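Local coordinates for protein folylpolyglutamate synthase/dihydrofolate synthase (PDB 1O5Z) that probably catalyses the ATP-dependent addition of glutamate to dihydropteroate and to tetrahydrofolate, extending the polyglutamate tail of the folate, at residues Leu45-Ile57 against Phe141-Glu155. Numbering follows the deposited sequence.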
# COMPACT_ATOMS: atom_id res chain seq x y z
N LEU A 45 -23.85 -12.81 1.70
CA LEU A 45 -22.98 -13.32 2.75
C LEU A 45 -23.38 -12.88 4.15
O LEU A 45 -22.69 -13.16 5.11
CB LEU A 45 -21.52 -12.89 2.50
CG LEU A 45 -20.91 -13.41 1.18
CD1 LEU A 45 -19.59 -12.72 0.88
CD2 LEU A 45 -20.74 -14.93 1.16
N GLY A 46 -24.51 -12.19 4.28
CA GLY A 46 -24.99 -11.73 5.59
C GLY A 46 -24.48 -10.36 6.02
O GLY A 46 -24.54 -10.02 7.19
N ASN A 47 -23.99 -9.58 5.07
CA ASN A 47 -23.52 -8.24 5.35
C ASN A 47 -22.46 -8.27 6.46
O ASN A 47 -22.60 -7.60 7.49
CB ASN A 47 -24.70 -7.30 5.69
CG ASN A 47 -25.61 -7.03 4.49
OD1 ASN A 47 -25.16 -6.75 3.42
ND2 ASN A 47 -26.88 -7.15 4.69
N PRO A 48 -21.40 -9.04 6.22
CA PRO A 48 -20.34 -9.20 7.22
C PRO A 48 -19.61 -7.90 7.52
O PRO A 48 -19.07 -7.71 8.62
CB PRO A 48 -19.41 -10.23 6.57
CG PRO A 48 -19.68 -10.08 5.04
CD PRO A 48 -21.12 -9.79 4.99
N HIS A 49 -19.63 -6.99 6.55
CA HIS A 49 -19.04 -5.66 6.68
C HIS A 49 -19.68 -4.76 7.73
O HIS A 49 -19.08 -3.80 8.18
CB HIS A 49 -19.04 -4.98 5.30
CG HIS A 49 -20.40 -4.82 4.71
ND1 HIS A 49 -20.94 -3.59 4.43
CD2 HIS A 49 -21.34 -5.74 4.38
CE1 HIS A 49 -22.17 -3.76 3.97
NE2 HIS A 49 -22.43 -5.06 3.94
N LEU A 50 -20.88 -5.12 8.18
CA LEU A 50 -21.64 -4.34 9.16
C LEU A 50 -21.49 -4.87 10.58
O LEU A 50 -22.17 -4.44 11.51
CB LEU A 50 -23.12 -4.40 8.76
CG LEU A 50 -23.44 -3.93 7.36
CD1 LEU A 50 -24.96 -4.13 7.07
CD2 LEU A 50 -22.98 -2.50 7.25
N GLU A 51 -20.55 -5.77 10.73
CA GLU A 51 -20.42 -6.58 11.93
C GLU A 51 -19.37 -6.01 12.87
O GLU A 51 -19.12 -6.62 13.88
CB GLU A 51 -19.99 -7.97 11.49
CG GLU A 51 -20.64 -9.08 12.21
CD GLU A 51 -21.94 -9.42 11.56
OE1 GLU A 51 -21.87 -10.11 10.50
OE2 GLU A 51 -23.00 -8.98 12.10
N TYR A 52 -18.73 -4.88 12.52
CA TYR A 52 -17.64 -4.32 13.29
C TYR A 52 -17.44 -2.87 12.86
O TYR A 52 -17.85 -2.48 11.80
CB TYR A 52 -16.32 -5.11 13.09
CG TYR A 52 -16.16 -5.64 11.65
CD1 TYR A 52 -15.74 -4.79 10.60
CD2 TYR A 52 -16.48 -6.94 11.33
CE1 TYR A 52 -15.68 -5.25 9.29
CE2 TYR A 52 -16.38 -7.41 10.02
CZ TYR A 52 -16.02 -6.56 9.02
OH TYR A 52 -15.89 -7.02 7.78
N LYS A 53 -16.80 -2.09 13.71
CA LYS A 53 -16.42 -0.72 13.39
C LYS A 53 -15.35 -0.74 12.32
O LYS A 53 -14.62 -1.71 12.15
CB LYS A 53 -15.88 0.04 14.63
CG LYS A 53 -16.79 0.08 15.84
CD LYS A 53 -18.17 0.67 15.46
CE LYS A 53 -19.17 0.79 16.65
NZ LYS A 53 -20.62 0.74 16.17
N THR A 54 -15.23 0.38 11.62
CA THR A 54 -14.48 0.42 10.40
C THR A 54 -13.78 1.76 10.30
O THR A 54 -14.27 2.77 10.85
CB THR A 54 -15.51 0.10 9.29
OG1 THR A 54 -15.17 -1.16 8.67
CG2 THR A 54 -15.55 1.07 8.25
N ILE A 55 -12.59 1.76 9.69
CA ILE A 55 -11.87 3.01 9.35
C ILE A 55 -11.50 2.91 7.91
O ILE A 55 -11.07 1.87 7.45
CB ILE A 55 -10.64 3.23 10.24
CG1 ILE A 55 -11.09 3.43 11.67
CG2 ILE A 55 -9.82 4.45 9.77
CD1 ILE A 55 -9.92 3.31 12.66
N HIS A 56 -11.71 3.99 7.18
CA HIS A 56 -11.68 3.94 5.74
C HIS A 56 -10.67 4.92 5.20
O HIS A 56 -10.81 6.10 5.46
CB HIS A 56 -13.06 4.24 5.15
CG HIS A 56 -13.22 3.76 3.75
ND1 HIS A 56 -14.25 4.17 2.93
CD2 HIS A 56 -12.49 2.87 3.02
CE1 HIS A 56 -14.13 3.57 1.76
NE2 HIS A 56 -13.07 2.80 1.78
N ILE A 57 -9.67 4.41 4.46
CA ILE A 57 -8.53 5.22 4.02
C ILE A 57 -8.28 5.21 2.53
O ILE A 57 -7.86 4.20 1.97
CB ILE A 57 -7.24 4.81 4.80
CG1 ILE A 57 -7.46 5.00 6.32
CG2 ILE A 57 -6.05 5.69 4.37
CD1 ILE A 57 -6.93 4.00 7.05
N PHE A 141 -13.96 -8.84 4.20
CA PHE A 141 -15.09 -8.51 5.08
C PHE A 141 -15.62 -9.72 5.81
O PHE A 141 -15.94 -9.66 6.99
CB PHE A 141 -16.24 -7.88 4.32
CG PHE A 141 -16.04 -6.44 3.98
CD1 PHE A 141 -16.32 -5.98 2.70
CD2 PHE A 141 -15.65 -5.52 4.95
CE1 PHE A 141 -16.14 -4.61 2.35
CE2 PHE A 141 -15.51 -4.17 4.62
CZ PHE A 141 -15.77 -3.71 3.30
N LEU A 142 -15.74 -10.81 5.09
CA LEU A 142 -16.24 -12.06 5.66
C LEU A 142 -15.25 -12.60 6.71
O LEU A 142 -15.62 -13.02 7.79
CB LEU A 142 -16.42 -13.08 4.53
CG LEU A 142 -17.09 -14.38 4.91
CD1 LEU A 142 -18.35 -14.09 5.66
CD2 LEU A 142 -17.36 -15.29 3.70
N TYR A 143 -13.97 -12.56 6.36
CA TYR A 143 -12.93 -13.04 7.24
C TYR A 143 -12.94 -12.25 8.56
O TYR A 143 -12.90 -12.82 9.63
CB TYR A 143 -11.61 -12.91 6.52
CG TYR A 143 -10.40 -13.24 7.31
CD1 TYR A 143 -10.06 -14.55 7.57
CD2 TYR A 143 -9.52 -12.23 7.73
CE1 TYR A 143 -8.92 -14.86 8.25
CE2 TYR A 143 -8.38 -12.53 8.40
CZ TYR A 143 -8.06 -13.85 8.65
OH TYR A 143 -6.93 -14.18 9.32
N PHE A 144 -12.99 -10.92 8.46
CA PHE A 144 -13.07 -10.08 9.61
C PHE A 144 -14.25 -10.42 10.46
O PHE A 144 -14.14 -10.36 11.67
CB PHE A 144 -13.14 -8.60 9.20
CG PHE A 144 -11.98 -8.15 8.39
CD1 PHE A 144 -10.72 -8.74 8.52
CD2 PHE A 144 -12.13 -7.10 7.50
CE1 PHE A 144 -9.64 -8.31 7.76
CE2 PHE A 144 -11.05 -6.66 6.74
CZ PHE A 144 -9.78 -7.28 6.88
N ALA A 145 -15.38 -10.72 9.84
CA ALA A 145 -16.55 -11.19 10.58
C ALA A 145 -16.31 -12.58 11.23
O ALA A 145 -16.57 -12.77 12.42
CB ALA A 145 -17.79 -11.25 9.65
N GLU A 146 -15.79 -13.54 10.47
CA GLU A 146 -15.60 -14.87 11.02
C GLU A 146 -14.60 -14.71 12.18
O GLU A 146 -14.68 -15.42 13.17
CB GLU A 146 -15.20 -15.96 9.97
CG GLU A 146 -15.92 -15.86 8.60
CD GLU A 146 -16.59 -17.14 7.99
OE1 GLU A 146 -17.86 -17.14 7.96
OE2 GLU A 146 -15.92 -18.11 7.46
N LYS A 147 -13.70 -13.74 12.12
CA LYS A 147 -12.70 -13.59 13.19
C LYS A 147 -13.16 -12.69 14.33
O LYS A 147 -12.38 -12.44 15.25
CB LYS A 147 -11.37 -13.03 12.64
CG LYS A 147 -10.63 -13.99 11.74
CD LYS A 147 -10.15 -15.20 12.50
CE LYS A 147 -9.36 -16.12 11.57
NZ LYS A 147 -8.86 -17.37 12.25
N ASN A 148 -14.39 -12.19 14.28
CA ASN A 148 -14.89 -11.33 15.38
C ASN A 148 -13.96 -10.15 15.70
O ASN A 148 -13.64 -9.88 16.83
CB ASN A 148 -15.16 -12.16 16.64
CG ASN A 148 -16.06 -13.35 16.35
OD1 ASN A 148 -17.05 -13.26 15.62
ND2 ASN A 148 -15.71 -14.49 16.91
N VAL A 149 -13.55 -9.42 14.68
CA VAL A 149 -12.66 -8.27 14.90
C VAL A 149 -13.43 -7.14 15.57
O VAL A 149 -14.66 -7.07 15.50
CB VAL A 149 -11.97 -7.81 13.60
CG1 VAL A 149 -11.19 -8.96 12.95
CG2 VAL A 149 -12.97 -7.21 12.62
N ASP A 150 -12.72 -6.28 16.29
CA ASP A 150 -13.33 -5.10 16.92
C ASP A 150 -13.46 -4.02 15.85
O ASP A 150 -14.44 -3.30 15.78
CB ASP A 150 -12.43 -4.53 18.02
CG ASP A 150 -12.24 -5.50 19.18
OD1 ASP A 150 -13.26 -6.13 19.57
OD2 ASP A 150 -11.11 -5.65 19.76
N ILE A 151 -12.42 -3.92 15.04
CA ILE A 151 -12.35 -2.91 14.02
C ILE A 151 -11.60 -3.36 12.80
O ILE A 151 -10.64 -4.15 12.88
CB ILE A 151 -11.77 -1.60 14.62
CG1 ILE A 151 -11.52 -0.59 13.54
CG2 ILE A 151 -10.52 -1.83 15.44
CD1 ILE A 151 -11.36 0.75 14.11
N ALA A 152 -12.07 -2.89 11.65
CA ALA A 152 -11.41 -3.15 10.39
C ALA A 152 -10.87 -1.85 9.79
O ALA A 152 -11.57 -0.86 9.76
CB ALA A 152 -12.34 -3.88 9.42
N VAL A 153 -9.62 -1.84 9.35
CA VAL A 153 -9.02 -0.71 8.65
C VAL A 153 -8.92 -1.07 7.21
O VAL A 153 -8.32 -2.07 6.84
CB VAL A 153 -7.64 -0.38 9.22
CG1 VAL A 153 -7.06 0.87 8.57
CG2 VAL A 153 -7.75 -0.17 10.73
N LEU A 154 -9.54 -0.24 6.36
CA LEU A 154 -9.71 -0.55 4.96
C LEU A 154 -9.04 0.49 4.10
O LEU A 154 -9.41 1.64 4.10
CB LEU A 154 -11.19 -0.59 4.62
CG LEU A 154 -11.98 -1.42 5.63
CD1 LEU A 154 -13.44 -1.03 5.54
CD2 LEU A 154 -11.77 -2.85 5.31
N GLU A 155 -8.09 0.02 3.33
CA GLU A 155 -7.49 0.77 2.28
C GLU A 155 -8.38 0.70 1.00
O GLU A 155 -8.69 -0.36 0.49
CB GLU A 155 -6.07 0.23 1.99
CG GLU A 155 -5.39 0.99 0.87
CD GLU A 155 -4.10 0.43 0.43
OE1 GLU A 155 -3.66 -0.61 0.94
OE2 GLU A 155 -3.50 1.09 -0.44
O HOH W 1 -16.82 -8.63 14.95
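Strands 53-57 and 151-155 run parallel, their axes 4.6 Å apart at closest and 16° from alignment, with K53 paired with I151 and I57 with E155. The backbone bonds alternate: A152 N to K53 O, I55 N to A152 O, L154 N to I55 O and I57 N to L154 O, the last 2.8 Å long. Just before the strand, a chi1 of 36° folds the Y52 ring back over its own backbone, wedging it between helix 132-146 and A152. Its OH donates to F141 O (2.8 Å), in the carbonyl plane on a lone pair; this oxygen also accepts the helical bond from A145 N. V149 CG2 lies over one ring face, 4.0 Å from the centroid, while A152 CB comes obliquely to CE1. H49 sets its CB over the F141 face (3.5 Å to the centroid) and turns its imidazole edge toward the same face, planes at 55°. P48 CB packs on A145 CB at 3.6 Å. On the sheet face of I55 and I57, I55 CD1 presses on I151 CD1 (3.3 Å, tight) and I57 CD1 meets V153 CG1. T54 OG1, on the other face beside L154 CD1, is buried without a polar partner. The end of helix 132-146 thus docks on residues 48-52, while strand 151-155 flanks the strand leading into the glycine-rich P-loop and helix 63-77, probably nucleotide-binding, as in Mur ligase middle domains.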